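Local coordinates for glutathione S-transferase (Rhodospirillum rubrum F11, PDB 4O7H), which probably catalyses the conjugation of glutathione to electrophilic substrates, working as a dimer of two-domain subunits, at residues 4-9 with 29-34; 18-23 with 69-74; 136-141 with 181-186. One frame throughout, in Å; residues are numbered along the deposited sequence.

Overall arrangement
Interactions 1 and 2 belong to the thioredoxin-like N-terminal domain, and interaction 3 to the helical C-terminal domain. Interaction 1 pairs strands 3-6 and 28-31 of the mixed sheet; interaction 2 packs helix 11-22, which connects those strands, against helix 64-74. Their segments alternate along the chain, their centres lie about 18 Å apart, and they touch where Leu4 CD2 comes within 4.2 Å of Leu20 CD1. Interaction 3 follows later in the chain, between helix 127-150 and the start of helix 185-195. Its centre is about 29 Å from the centre of each of the others, across the chain's centre, with nearest atoms about 14 Å away, which places it well apart from the N-terminal pair.

Interaction 1: residues 4-9 with 29-34; sequences LYHHGL and AVIEET
His6 grips the neighbouring strand with both its backbone polar atoms: His6 N donates to Val30 O (2.9 Å), and His6 O accepts from Glu32 N (2.9 Å). A third bond, from Val30 N to Leu4 O (2.8 Å), completes a parallel ladder in which Tyr5 stands level with Val30. These two share one face of the sheet and lie side by side, Tyr5 CE2 being 3.7 Å from Val30 CG1; the beta-branched valine suits the extended backbone, and the ring carbons CD2 and CE2 of Tyr5 give its CG1 an apolar neighbour. Glu32 CB approaches the edge of the same ring.

The other face carries Leu4, Ala29, His6 and Ile31. The His6 imidazole leans toward the adjoining strand because its CG is lodged between the backbone N and the carbonyl carbon (chi1 83°). Its NE2 thereby comes to 3.8 Å from Ala29 CB, whose small methyl leaves room for the ring. Past the strand end, the ring edge of His7 brings CD2 to 3.3 Å from Glu32 O.

Outside the pair, Tyr5 OH is hydrogen-bonded to Arg3, Glu32 OE2 to Asn38, and the His7 ring meets Trp35 edge-to-face. The strands form a beta-alpha-beta unit of the thioredoxin-like domain through helix 11-22, which packs on Leu4 and His6, while Met44 of helix 39-44 touches Tyr5; strand 28-31 lies outermost in this chain's sheet and strand 3-6 has strand 52-54 beyond it.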
ATOM      1  N   LEU A   4      -8.923 -18.713  -3.940  1.00 13.16           N
ATOM      2  CA  LEU A   4      -7.905 -17.660  -3.955  1.00 12.61           C
ATOM      3  C   LEU A   4      -6.994 -17.834  -5.165  1.00 12.22           C
ATOM      4  O   LEU A   4      -6.304 -18.869  -5.338  1.00 12.13           O
ATOM      5  CB  LEU A   4      -7.072 -17.711  -2.653  1.00 13.38           C
ATOM      6  CG  LEU A   4      -6.064 -16.580  -2.581  1.00 13.70           C
ATOM      7  CD1 LEU A   4      -6.791 -15.287  -2.284  1.00 13.42           C
ATOM      8  CD2 LEU A   4      -4.952 -16.877  -1.599  1.00 14.27           C
ATOM      9  N   TYR A   5      -6.988 -16.837  -6.027  1.00 10.85           N
ATOM     10  CA  TYR A   5      -6.014 -16.738  -7.084  1.00 11.70           C
ATOM     11  C   TYR A   5      -4.715 -16.226  -6.507  1.00 11.59           C
ATOM     12  O   TYR A   5      -4.668 -15.131  -5.865  1.00 11.33           O
ATOM     13  CB  TYR A   5      -6.510 -15.841  -8.237  1.00 11.83           C
ATOM     14  CG  TYR A   5      -7.665 -16.424  -9.022  1.00 12.89           C
ATOM     15  CD1 TYR A   5      -8.979 -16.238  -8.608  1.00 13.36           C
ATOM     16  CD2 TYR A   5      -7.431 -17.209 -10.134  1.00 14.95           C
ATOM     17  CE1 TYR A   5     -10.038 -16.789  -9.291  1.00 14.71           C
ATOM     18  CE2 TYR A   5      -8.475 -17.777 -10.821  1.00 14.97           C
ATOM     19  CZ  TYR A   5      -9.762 -17.581 -10.395  1.00 14.80           C
ATOM     20  OH  TYR A   5     -10.845 -18.138 -11.101  1.00 16.89           O
ATOM     21  N   HIS A   6      -3.639 -16.969  -6.732  1.00 11.88           N
ATOM     22  CA  HIS A   6      -2.374 -16.641  -6.090  1.00 11.61           C
ATOM     23  C   HIS A   6      -1.188 -17.055  -6.976  1.00 12.49           C
ATOM     24  O   HIS A   6      -1.353 -17.749  -7.997  1.00 13.22           O
ATOM     25  CB  HIS A   6      -2.268 -17.346  -4.726  1.00 12.84           C
ATOM     26  CG  HIS A   6      -1.805 -18.766  -4.812  1.00 12.98           C
ATOM     27  ND1 HIS A   6      -0.524 -19.139  -4.475  1.00 14.47           N
ATOM     28  CD2 HIS A   6      -2.450 -19.895  -5.179  1.00 14.59           C
ATOM     29  CE1 HIS A   6      -0.382 -20.436  -4.678  1.00 15.42           C
ATOM     30  NE2 HIS A   6      -1.539 -20.925  -5.093  1.00 15.04           N
ATOM     31  N   HIS A   7      -0.004 -16.692  -6.553  1.00 12.03           N
ATOM     32  CA  HIS A   7       1.198 -17.357  -7.003  1.00 13.85           C
ATOM     33  C   HIS A   7       2.227 -17.285  -5.924  1.00 12.86           C
ATOM     34  O   HIS A   7       2.186 -16.403  -5.061  1.00 12.92           O
ATOM     35  CB  HIS A   7       1.698 -16.903  -8.366  1.00 16.84           C
ATOM     36  CG  HIS A   7       2.145 -15.502  -8.462  1.00 19.92           C
ATOM     37  ND1 HIS A   7       3.318 -15.046  -7.903  1.00 23.25           N
ATOM     38  CD2 HIS A   7       1.639 -14.455  -9.163  1.00 20.63           C
ATOM     39  CE1 HIS A   7       3.496 -13.770  -8.208  1.00 22.76           C
ATOM     40  NE2 HIS A   7       2.495 -13.388  -8.983  1.00 22.98           N
ATOM     41  N   GLY A   8       3.146 -18.231  -5.945  1.00 12.77           N
ATOM     42  CA  GLY A   8       4.117 -18.357  -4.870  1.00 13.31           C
ATOM     43  C   GLY A   8       5.075 -17.206  -4.736  1.00 12.93           C
ATOM     44  O   GLY A   8       5.676 -17.045  -3.665  1.00 13.46           O
ATOM     45  N   LEU A   9       5.266 -16.389  -5.772  1.00 13.18           N
ATOM     46  CA  LEU A   9       6.204 -15.304  -5.666  1.00 13.81           C
ATOM     47  C   LEU A   9       5.601 -14.013  -5.122  1.00 12.12           C
ATOM     48  O   LEU A   9       6.265 -13.021  -5.031  1.00 13.90           O
ATOM     49  CB  LEU A   9       6.773 -15.015  -7.066  1.00 16.40           C
ATOM     50  CG  LEU A   9       7.602 -16.180  -7.609  1.00 19.65           C
ATOM     51  CD1 LEU A   9       8.232 -15.711  -8.907  1.00 22.74           C
ATOM     52  CD2 LEU A   9       8.692 -16.556  -6.625  1.00 23.80           C
ATOM     53  N   ALA A  29      -6.917 -23.132  -3.659  1.00 16.20           N
ATOM     54  CA  ALA A  29      -5.811 -22.319  -4.167  1.00 16.34           C
ATOM     55  C   ALA A  29      -5.679 -22.502  -5.644  1.00 18.58           C
ATOM     56  O   ALA A  29      -5.517 -23.655  -6.119  1.00 20.80           O
ATOM     57  CB  ALA A  29      -4.486 -22.665  -3.512  1.00 17.37           C
ATOM     58  N   VAL A  30      -5.734 -21.391  -6.387  1.00 16.88           N
ATOM     59  CA  VAL A  30      -5.633 -21.431  -7.841  1.00 16.67           C
ATOM     60  C   VAL A  30      -4.484 -20.558  -8.327  1.00 17.43           C
ATOM     61  O   VAL A  30      -4.452 -19.355  -8.071  1.00 15.58           O
ATOM     62  CB  VAL A  30      -6.936 -20.953  -8.483  1.00 18.09           C
ATOM     63  CG1 VAL A  30      -6.849 -21.017 -10.013  1.00 17.89           C
ATOM     64  CG2 VAL A  30      -8.102 -21.775  -7.962  1.00 19.18           C
ATOM     65  N   ILE A  31      -3.508 -21.151  -8.985  1.00 15.66           N
ATOM     66  CA  ILE A  31      -2.371 -20.425  -9.480  1.00 15.55           C
ATOM     67  C   ILE A  31      -2.737 -19.591 -10.698  1.00 17.27           C
ATOM     68  O   ILE A  31      -3.366 -20.096 -11.647  1.00 17.36           O
ATOM     69  CB  ILE A  31      -1.201 -21.356  -9.853  1.00 18.03           C
ATOM     70  CG1 ILE A  31      -0.791 -22.145  -8.602  1.00 19.46           C
ATOM     71  CG2 ILE A  31      -0.058 -20.554 -10.453  1.00 19.24           C
ATOM     72  CD1 ILE A  31       0.105 -23.375  -8.808  1.00 21.50           C
ATOM     73  N   GLU A  32      -2.360 -18.326 -10.651  1.00 16.71           N
ATOM     74  CA  GLU A  32      -2.331 -17.482 -11.827  1.00 17.69           C
ATOM     75  C   GLU A  32      -0.943 -16.896 -11.997  1.00 18.01           C
ATOM     76  O   GLU A  32      -0.436 -16.176 -11.113  1.00 18.14           O
ATOM     77  CB  GLU A  32      -3.335 -16.339 -11.748  1.00 17.84           C
ATOM     78  CG  GLU A  32      -3.335 -15.422 -12.985  1.00 17.95           C
ATOM     79  CD  GLU A  32      -3.929 -16.059 -14.252  1.00 19.33           C
ATOM     80  OE1 GLU A  32      -4.624 -17.079 -14.140  1.00 18.89           O
ATOM     81  OE2 GLU A  32      -3.629 -15.564 -15.390  1.00 18.33           O
ATOM     82  N   GLU A  33      -0.306 -17.201 -13.126  1.00 19.22           N
ATOM     83  CA  GLU A  33       0.973 -16.616 -13.459  1.00 21.76           C
ATOM     84  C   GLU A  33       0.760 -15.282 -14.154  1.00 21.63           C
ATOM     85  O   GLU A  33       0.513 -15.230 -15.367  1.00 21.17           O
ATOM     86  CB  GLU A  33       1.755 -17.609 -14.353  1.00 25.16           C
ATOM     87  CG  GLU A  33       1.880 -18.984 -13.689  1.00 29.13           C
ATOM     88  CD  GLU A  33       2.745 -19.985 -14.483  1.00 35.79           C
ATOM     89  OE1 GLU A  33       2.617 -20.061 -15.718  1.00 39.14           O
ATOM     90  OE2 GLU A  33       3.539 -20.714 -13.844  1.00 39.40           O
ATOM     91  N   THR A  34       0.832 -14.187 -13.387  1.00 20.04           N
ATOM     92  CA  THR A  34       0.368 -12.897 -13.874  1.00 21.55           C
ATOM     93  C   THR A  34       1.326 -12.265 -14.893  1.00 22.57           C
ATOM     94  O   THR A  34       0.997 -11.253 -15.525  1.00 23.68           O
ATOM     95  CB  THR A  34       0.122 -11.928 -12.698  1.00 20.54           C
ATOM     96  OG1 THR A  34       1.252 -11.949 -11.794  1.00 22.61           O
ATOM     97  CG2 THR A  34      -1.091 -12.392 -11.907  1.00 20.93           C
TER

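Interaction 2: residues 18-23 with 69-74; sequences VALAEK and EYLEEV
Leu20 and Leu71 mark the nearest approach of the two backbones, their CA atoms 8.0 Å apart, a spacing that leaves room for one layer of side chains between helices 11-22 and 64-74 of the thioredoxin-like domain. Leu71 points into that layer and supplies its apolar centre. Both its methyls face the single methyl Leu20 CD2, which is 4.0 Å from Leu71 CD1, and the two side chains meet at about a right angle. Beside them Ala19 CB comes to 4.2 Å from Leu71 CD1, an alanine being small enough to let the helices come close.

Lys23, just past its helix, works in two ways. Its CD lies 4.1 Å from Leu71 CB, extending the apolar layer; then the chain, straight up to CE, bends at the last torsion (chi4 -83°) and turns the ammonium to Glu72. There Lys23 NZ forms a salt bridge with Glu72 OE1 at 3.0 Å, arriving from above the carboxylate plane, 44° out of it.

Tyr161 of helix 161-175 touches Ala19 and Lys23, and Glu73 makes salt bridges to Arg88 and Arg92 of the second subunit. Lys23 NZ also donates to the carbonyls of Tyr75 and Pro78, and Glu72 OE1 accepts from Leu80 N. With one carboxylate and two carbonyl oxygens about it, the lysine would be expected to stay charged despite its burial, joining the end of helix 11-22 to the last turn of helix 64-74 and the loop beyond.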
ATOM      1  N   VAL A  18      -1.992 -17.292   4.425  1.00  8.76           N
ATOM      2  CA  VAL A  18      -1.774 -17.434   5.875  1.00  8.70           C
ATOM      3  C   VAL A  18      -2.980 -16.933   6.657  1.00  9.45           C
ATOM      4  O   VAL A  18      -3.449 -17.602   7.624  1.00  9.19           O
ATOM      5  CB  VAL A  18      -0.457 -16.792   6.315  1.00  8.90           C
ATOM      6  CG1 VAL A  18      -0.327 -16.838   7.856  1.00  8.71           C
ATOM      7  CG2 VAL A  18       0.740 -17.423   5.603  1.00  9.50           C
ATOM      8  N   ALA A  19      -3.529 -15.788   6.258  1.00  8.77           N
ATOM      9  CA  ALA A  19      -4.702 -15.210   6.940  1.00  9.56           C
ATOM     10  C   ALA A  19      -5.932 -16.133   6.868  1.00  9.73           C
ATOM     11  O   ALA A  19      -6.624 -16.344   7.851  1.00 11.09           O
ATOM     12  CB  ALA A  19      -5.018 -13.843   6.346  1.00  9.50           C
ATOM     13  N   LEU A  20      -6.215 -16.684   5.687  1.00  9.58           N
ATOM     14  CA  LEU A  20      -7.335 -17.558   5.510  1.00  9.60           C
ATOM     15  C   LEU A  20      -7.210 -18.763   6.479  1.00 10.33           C
ATOM     16  O   LEU A  20      -8.183 -19.164   7.139  1.00 10.55           O
ATOM     17  CB  LEU A  20      -7.354 -18.035   4.055  1.00  9.62           C
ATOM     18  CG  LEU A  20      -7.898 -16.995   3.059  1.00  9.61           C
ATOM     19  CD1 LEU A  20      -7.541 -17.452   1.646  1.00  9.92           C
ATOM     20  CD2 LEU A  20      -9.396 -16.771   3.211  1.00 10.67           C
ATOM     21  N   ALA A  21      -6.011 -19.328   6.549  1.00  9.66           N
ATOM     22  CA  ALA A  21      -5.742 -20.480   7.428  1.00 10.97           C
ATOM     23  C   ALA A  21      -5.872 -20.092   8.921  1.00 11.41           C
ATOM     24  O   ALA A  21      -6.422 -20.846   9.726  1.00 12.22           O
ATOM     25  CB  ALA A  21      -4.396 -21.095   7.136  1.00 11.00           C
ATOM     26  N   GLU A  22      -5.348 -18.930   9.297  1.00 12.19           N
ATOM     27  CA  GLU A  22      -5.460 -18.446  10.675  1.00 12.01           C
ATOM     28  C   GLU A  22      -6.924 -18.280  11.052  1.00 12.63           C
ATOM     29  O   GLU A  22      -7.309 -18.580  12.196  1.00 14.09           O
ATOM     30  CB  GLU A  22      -4.745 -17.117  10.837  1.00 12.41           C
ATOM     31  CG  GLU A  22      -3.223 -17.245  10.905  1.00 12.57           C
ATOM     32  CD  GLU A  22      -2.699 -17.924  12.142  1.00 13.64           C
ATOM     33  OE1 GLU A  22      -3.302 -17.708  13.227  1.00 15.51           O
ATOM     34  OE2 GLU A  22      -1.690 -18.665  12.041  1.00 11.47           O
ATOM     35  N   LYS A  23      -7.767 -17.909  10.080  1.00 11.89           N
ATOM     36  CA  LYS A  23      -9.219 -17.715  10.330  1.00 13.19           C
ATOM     37  C   LYS A  23     -10.008 -19.013  10.148  1.00 13.07           C
ATOM     38  O   LYS A  23     -11.229 -19.022  10.237  1.00 13.68           O
ATOM     39  CB  LYS A  23      -9.755 -16.605   9.461  1.00 14.55           C
ATOM     40  CG  LYS A  23      -9.248 -15.258   9.976  1.00 16.40           C
ATOM     41  CD  LYS A  23      -9.842 -14.082   9.268  1.00 19.71           C
ATOM     42  CE  LYS A  23      -9.480 -12.805   9.984  1.00 18.90           C
ATOM     43  NZ  LYS A  23     -10.352 -12.490  11.134  1.00 17.55           N
ATOM     44  N   GLU A  69      -8.847  -6.627   5.043  1.00 10.23           N
ATOM     45  CA  GLU A  69      -9.835  -5.855   5.793  1.00 10.87           C
ATOM     46  C   GLU A  69     -11.214  -6.499   5.639  1.00 11.19           C
ATOM     47  O   GLU A  69     -11.969  -6.575   6.612  1.00 13.11           O
ATOM     48  CB  GLU A  69      -9.869  -4.423   5.315  1.00 11.45           C
ATOM     49  CG  GLU A  69      -8.585  -3.658   5.550  1.00 11.42           C
ATOM     50  CD  GLU A  69      -8.344  -3.356   7.014  1.00 13.07           C
ATOM     51  OE1 GLU A  69      -9.300  -3.308   7.806  1.00 13.29           O
ATOM     52  OE2 GLU A  69      -7.165  -3.179   7.332  1.00 18.82           O
ATOM     53  N   TYR A  70     -11.517  -7.018   4.448  1.00 10.83           N
ATOM     54  CA  TYR A  70     -12.762  -7.734   4.194  1.00 11.19           C
ATOM     55  C   TYR A  70     -12.818  -8.954   5.099  1.00 11.20           C
ATOM     56  O   TYR A  70     -13.870  -9.229   5.723  1.00 11.69           O
ATOM     57  CB  TYR A  70     -12.808  -8.173   2.736  1.00 11.96           C
ATOM     58  CG  TYR A  70     -13.898  -9.171   2.434  1.00 11.75           C
ATOM     59  CD1 TYR A  70     -15.196  -8.754   2.151  1.00 12.50           C
ATOM     60  CD2 TYR A  70     -13.616 -10.530   2.420  1.00 11.46           C
ATOM     61  CE1 TYR A  70     -16.215  -9.695   1.852  1.00 12.79           C
ATOM     62  CE2 TYR A  70     -14.639 -11.458   2.133  1.00 12.08           C
ATOM     63  CZ  TYR A  70     -15.905 -11.040   1.877  1.00 13.56           C
ATOM     64  OH  TYR A  70     -16.927 -11.984   1.605  1.00 14.90           O
ATOM     65  N   LEU A  71     -11.743  -9.718   5.193  1.00 11.00           N
ATOM     66  CA  LEU A  71     -11.769 -10.930   6.059  1.00 11.96           C
ATOM     67  C   LEU A  71     -12.069 -10.576   7.515  1.00 13.95           C
ATOM     68  O   LEU A  71     -12.808 -11.311   8.197  1.00 13.51           O
ATOM     69  CB  LEU A  71     -10.507 -11.772   5.952  1.00 11.97           C
ATOM     70  CG  LEU A  71     -10.207 -12.400   4.605  1.00 12.20           C
ATOM     71  CD1 LEU A  71      -8.843 -13.061   4.667  1.00 12.31           C
ATOM     72  CD2 LEU A  71     -11.333 -13.370   4.167  1.00 12.98           C
ATOM     73  N   GLU A  72     -11.529  -9.456   7.995  1.00 13.60           N
ATOM     74  CA  GLU A  72     -11.738  -9.086   9.387  1.00 15.63           C
ATOM     75  C   GLU A  72     -13.185  -8.614   9.588  1.00 16.39           C
ATOM     76  O   GLU A  72     -13.759  -8.785  10.677  1.00 17.38           O
ATOM     77  CB  GLU A  72     -10.706  -8.027   9.814  1.00 16.35           C
ATOM     78  CG  GLU A  72     -10.708  -7.683  11.299  1.00 19.89           C
ATOM     79  CD  GLU A  72      -9.922  -8.636  12.177  1.00 20.30           C
ATOM     80  OE1 GLU A  72      -9.410  -9.684  11.709  1.00 17.30           O
ATOM     81  OE2 GLU A  72      -9.808  -8.274  13.406  1.00 25.50           O
ATOM     82  N   GLU A  73     -13.792  -8.050   8.564  1.00 14.80           N
ATOM     83  CA  GLU A  73     -15.184  -7.562   8.634  1.00 15.57           C
ATOM     84  C   GLU A  73     -16.163  -8.721   8.604  1.00 16.13           C
ATOM     85  O   GLU A  73     -17.175  -8.726   9.350  1.00 18.53           O
ATOM     86  CB  GLU A  73     -15.482  -6.594   7.483  1.00 15.23           C
ATOM     87  CG  GLU A  73     -14.819  -5.239   7.663  1.00 16.48           C
ATOM     88  CD  GLU A  73     -14.889  -4.349   6.438  1.00 17.05           C
ATOM     89  OE1 GLU A  73     -15.679  -4.627   5.517  1.00 19.35           O
ATOM     90  OE2 GLU A  73     -14.161  -3.334   6.469  1.00 20.08           O
ATOM     91  N   VAL A  74     -15.922  -9.678   7.732  1.00 15.75           N
ATOM     92  CA  VAL A  74     -16.921 -10.762   7.505  1.00 16.99           C
ATOM     93  C   VAL A  74     -16.690 -11.976   8.402  1.00 18.46           C
ATOM     94  O   VAL A  74     -17.630 -12.724   8.713  1.00 20.56           O
ATOM     95  CB  VAL A  74     -16.901 -11.120   6.013  1.00 18.28           C
ATOM     96  CG1 VAL A  74     -17.834 -12.273   5.704  1.00 18.34           C
ATOM     97  CG2 VAL A  74     -17.310  -9.891   5.205  1.00 17.77           C
TER

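Interaction 3: residues 136-141 with 181-186; sequences NVHTHL and WEDHPQ
The His184 imidazole has Leu141 CB over one face and the His138 ring meeting its rim, joining helix 127-150 to the start of helix 185-195 in the all-helical C-terminal domain of the glutathione S-transferase fold. The methylene makes a CH-pi contact, Leu141 CB being 3.6 Å from the centroid of the His184 ring and 18° off its normal. A leucine whose first side-chain bond heads toward the other segment suits this place: its CD1 also touches the ring, 3.7 Å from His184 ND1, and CD2 goes on to Trp181.

The planes of the two imidazoles stand at 55°, neither ring lying over the other. His138 ND1 and His184 CE1 are 2.9 Å apart as modelled, very short for a carbon and a nitrogen, so the detail of this approach is doubtful. At another part of the His138 edge, Asp183 OD2 lies in the ring plane, 3.4 Å from CE1; it might modestly favour the protonated form, though ND1 is not in contact with it.

Residues 181-183 make a 3-10 turn, closed by His184 N bonding to Trp181 O (3.0 Å), which leads to His184 at the N-cap position; His184 ND1 makes a weak hydrogen bond to the carbonyl of Pro180. Trp181 NE1 is hydrogen-bonded to Asp174, and its indole stacks on Tyr191. Although the first side-chain bond of Trp181 leads away, its CG is anti to the carbonyl carbon (chi1 -68°) and the indole's end returns to Leu141, CZ3 lying 4.2 Å from Leu141 CD2.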
ATOM      1  N   ASN A 136      19.993  -4.008   2.939  1.00 21.86           N
ATOM      2  CA  ASN A 136      18.819  -3.379   3.535  1.00 20.27           C
ATOM      3  C   ASN A 136      18.062  -4.320   4.436  1.00 17.34           C
ATOM      4  O   ASN A 136      17.456  -3.900   5.415  1.00 18.68           O
ATOM      5  CB  ASN A 136      17.873  -2.899   2.422  1.00 20.96           C
ATOM      6  CG  ASN A 136      18.390  -1.661   1.700  1.00 21.27           C
ATOM      7  OD1 ASN A 136      19.214  -0.932   2.244  1.00 26.01           O
ATOM      8  ND2 ASN A 136      17.924  -1.434   0.520  1.00 20.55           N
ATOM      9  N   VAL A 137      18.150  -5.618   4.188  1.00 15.64           N
ATOM     10  CA  VAL A 137      17.397  -6.559   5.048  1.00 14.76           C
ATOM     11  C   VAL A 137      17.932  -6.520   6.482  1.00 16.12           C
ATOM     12  O   VAL A 137      17.201  -6.720   7.426  1.00 15.02           O
ATOM     13  CB  VAL A 137      17.348  -8.008   4.491  1.00 15.73           C
ATOM     14  CG1 VAL A 137      18.645  -8.740   4.652  1.00 16.90           C
ATOM     15  CG2 VAL A 137      16.233  -8.798   5.195  1.00 14.71           C
ATOM     16  N   HIS A 138      19.213  -6.195   6.663  1.00 16.26           N
ATOM     17  CA  HIS A 138      19.719  -6.058   8.025  1.00 18.59           C
ATOM     18  C   HIS A 138      18.964  -4.994   8.880  1.00 16.11           C
ATOM     19  O   HIS A 138      18.689  -5.225  10.044  1.00 16.58           O
ATOM     20  CB  HIS A 138      21.202  -5.695   7.991  1.00 20.31           C
ATOM     21  CG  HIS A 138      22.093  -6.835   7.639  1.00 20.56           C
ATOM     22  ND1 HIS A 138      22.553  -7.738   8.566  1.00 20.71           N
ATOM     23  CD2 HIS A 138      22.616  -7.214   6.453  1.00 20.98           C
ATOM     24  CE1 HIS A 138      23.317  -8.627   7.969  1.00 21.32           C
ATOM     25  NE2 HIS A 138      23.364  -8.339   6.687  1.00 22.18           N
ATOM     26  N   THR A 139      18.689  -3.829   8.318  1.00 17.37           N
ATOM     27  CA  THR A 139      18.021  -2.748   9.052  1.00 17.11           C
ATOM     28  C   THR A 139      16.645  -3.198   9.503  1.00 14.80           C
ATOM     29  O   THR A 139      16.219  -2.939  10.629  1.00 15.90           O
ATOM     30  CB  THR A 139      17.865  -1.516   8.161  1.00 20.93           C
ATOM     31  OG1 THR A 139      19.129  -1.229   7.518  1.00 25.97           O
ATOM     32  CG2 THR A 139      17.412  -0.344   8.950  1.00 21.20           C
ATOM     33  N   HIS A 140      15.964  -3.909   8.605  1.00 14.27           N
ATOM     34  CA  HIS A 140      14.644  -4.462   8.950  1.00 13.77           C
ATOM     35  C   HIS A 140      14.657  -5.536  10.008  1.00 13.02           C
ATOM     36  O   HIS A 140      13.762  -5.584  10.865  1.00 13.81           O
ATOM     37  CB  HIS A 140      13.940  -4.947   7.702  1.00 13.03           C
ATOM     38  CG  HIS A 140      13.588  -3.824   6.801  1.00 13.78           C
ATOM     39  ND1 HIS A 140      12.425  -3.094   6.956  1.00 13.68           N
ATOM     40  CD2 HIS A 140      14.263  -3.260   5.773  1.00 13.53           C
ATOM     41  CE1 HIS A 140      12.413  -2.113   6.068  1.00 13.86           C
ATOM     42  NE2 HIS A 140      13.527  -2.175   5.357  1.00 14.46           N
ATOM     43  N   LEU A 141      15.636  -6.445   9.904  1.00 12.24           N
ATOM     44  CA  LEU A 141      15.796  -7.439  10.935  1.00 12.46           C
ATOM     45  C   LEU A 141      16.147  -6.852  12.289  1.00 12.47           C
ATOM     46  O   LEU A 141      15.664  -7.357  13.282  1.00 11.60           O
ATOM     47  CB  LEU A 141      16.811  -8.495  10.548  1.00 12.40           C
ATOM     48  CG  LEU A 141      16.313  -9.412   9.435  1.00 13.77           C
ATOM     49  CD1 LEU A 141      17.495 -10.104   8.768  1.00 14.94           C
ATOM     50  CD2 LEU A 141      15.279 -10.433   9.911  1.00 13.75           C
ATOM     51  N   TRP A 181      20.094 -14.652   8.995  1.00 13.79           N
ATOM     52  CA  TRP A 181      19.399 -14.977  10.219  1.00 14.21           C
ATOM     53  C   TRP A 181      20.307 -14.914  11.455  1.00 15.69           C
ATOM     54  O   TRP A 181      19.902 -14.430  12.511  1.00 15.70           O
ATOM     55  CB  TRP A 181      18.776 -16.367  10.165  1.00 14.77           C
ATOM     56  CG  TRP A 181      17.633 -16.536   9.215  1.00 13.05           C
ATOM     57  CD1 TRP A 181      17.595 -17.333   8.141  1.00 13.76           C
ATOM     58  CD2 TRP A 181      16.349 -15.883   9.281  1.00 13.24           C
ATOM     59  NE1 TRP A 181      16.369 -17.235   7.513  1.00 14.11           N
ATOM     60  CE2 TRP A 181      15.579 -16.372   8.206  1.00 12.80           C
ATOM     61  CE3 TRP A 181      15.785 -14.968  10.152  1.00 12.28           C
ATOM     62  CZ2 TRP A 181      14.280 -15.929   7.952  1.00 11.82           C
ATOM     63  CZ3 TRP A 181      14.469 -14.543   9.920  1.00 13.22           C
ATOM     64  CH2 TRP A 181      13.744 -15.041   8.827  1.00 12.38           C
ATOM     65  N   GLU A 182      21.518 -15.431  11.335  1.00 16.53           N
ATOM     66  CA  GLU A 182      22.315 -15.552  12.553  1.00 19.20           C
ATOM     67  C   GLU A 182      22.892 -14.211  13.000  1.00 19.97           C
ATOM     68  O   GLU A 182      23.387 -14.073  14.123  1.00 20.71           O
ATOM     69  CB  GLU A 182      23.397 -16.603  12.364  1.00 19.56           C
ATOM     70  CG  GLU A 182      22.809 -18.007  12.170  1.00 20.16           C
ATOM     71  CD  GLU A 182      22.253 -18.650  13.431  1.00 23.68           C
ATOM     72  OE1 GLU A 182      22.104 -17.997  14.500  1.00 25.88           O
ATOM     73  OE2 GLU A 182      21.972 -19.860  13.387  1.00 28.66           O
ATOM     74  N   ASP A 183      22.809 -13.199  12.144  1.00 18.41           N
ATOM     75  CA  ASP A 183      23.159 -11.850  12.592  1.00 19.57           C
ATOM     76  C   ASP A 183      22.057 -11.200  13.451  1.00 18.71           C
ATOM     77  O   ASP A 183      22.257 -10.115  14.021  1.00 16.82           O
ATOM     78  CB  ASP A 183      23.492 -10.954  11.415  1.00 21.10           C
ATOM     79  CG  ASP A 183      24.786 -11.327  10.762  1.00 26.11           C
ATOM     80  OD1 ASP A 183      25.671 -11.786  11.492  1.00 27.07           O
ATOM     81  OD2 ASP A 183      24.904 -11.145   9.549  1.00 26.77           O
ATOM     82  N   HIS A 184      20.859 -11.803  13.474  1.00 16.46           N
ATOM     83  CA  HIS A 184      19.679 -11.205  14.115  1.00 15.99           C
ATOM     84  C   HIS A 184      18.888 -12.269  14.867  1.00 16.40           C
ATOM     85  O   HIS A 184      17.741 -12.636  14.481  1.00 16.49           O
ATOM     86  CB  HIS A 184      18.850 -10.529  13.060  1.00 15.89           C
ATOM     87  CG  HIS A 184      19.586  -9.441  12.353  1.00 16.12           C
ATOM     88  ND1 HIS A 184      20.252  -9.629  11.163  1.00 17.18           N
ATOM     89  CD2 HIS A 184      19.801  -8.162  12.712  1.00 14.64           C
ATOM     90  CE1 HIS A 184      20.833  -8.497  10.802  1.00 15.26           C
ATOM     91  NE2 HIS A 184      20.593  -7.602  11.742  1.00 19.38           N
ATOM     92  N   PRO A 185      19.499 -12.839  15.923  1.00 16.23           N
ATOM     93  CA  PRO A 185      18.909 -13.990  16.592  1.00 16.33           C
ATOM     94  C   PRO A 185      17.479 -13.781  17.159  1.00 15.86           C
ATOM     95  O   PRO A 185      16.689 -14.722  17.176  1.00 17.98           O
ATOM     96  CB  PRO A 185      19.910 -14.328  17.701  1.00 17.29           C
ATOM     97  CG  PRO A 185      20.794 -13.113  17.835  1.00 17.47           C
ATOM     98  CD  PRO A 185      20.837 -12.494  16.480  1.00 17.35           C
ATOM     99  N   GLN A 186      17.141 -12.582  17.625  1.00 16.34           N
ATOM    100  CA  GLN A 186      15.799 -12.363  18.182  1.00 16.44           C
ATOM    101  C   GLN A 186      14.761 -12.443  17.023  1.00 15.14           C
ATOM    102  O   GLN A 186      13.686 -13.023  17.188  1.00 13.94           O
ATOM    103  CB  GLN A 186      15.734 -11.009  18.894  1.00 20.33           C
ATOM    104  CG  GLN A 186      16.715 -10.955  20.069  1.00 23.85           C
ATOM    105  CD  GLN A 186      17.118  -9.538  20.487  1.00 29.67           C
ATOM    106  OE1 GLN A 186      17.565  -8.733  19.671  1.00 35.68           O
ATOM    107  NE2 GLN A 186      16.951  -9.239  21.763  1.00 32.39           N
TER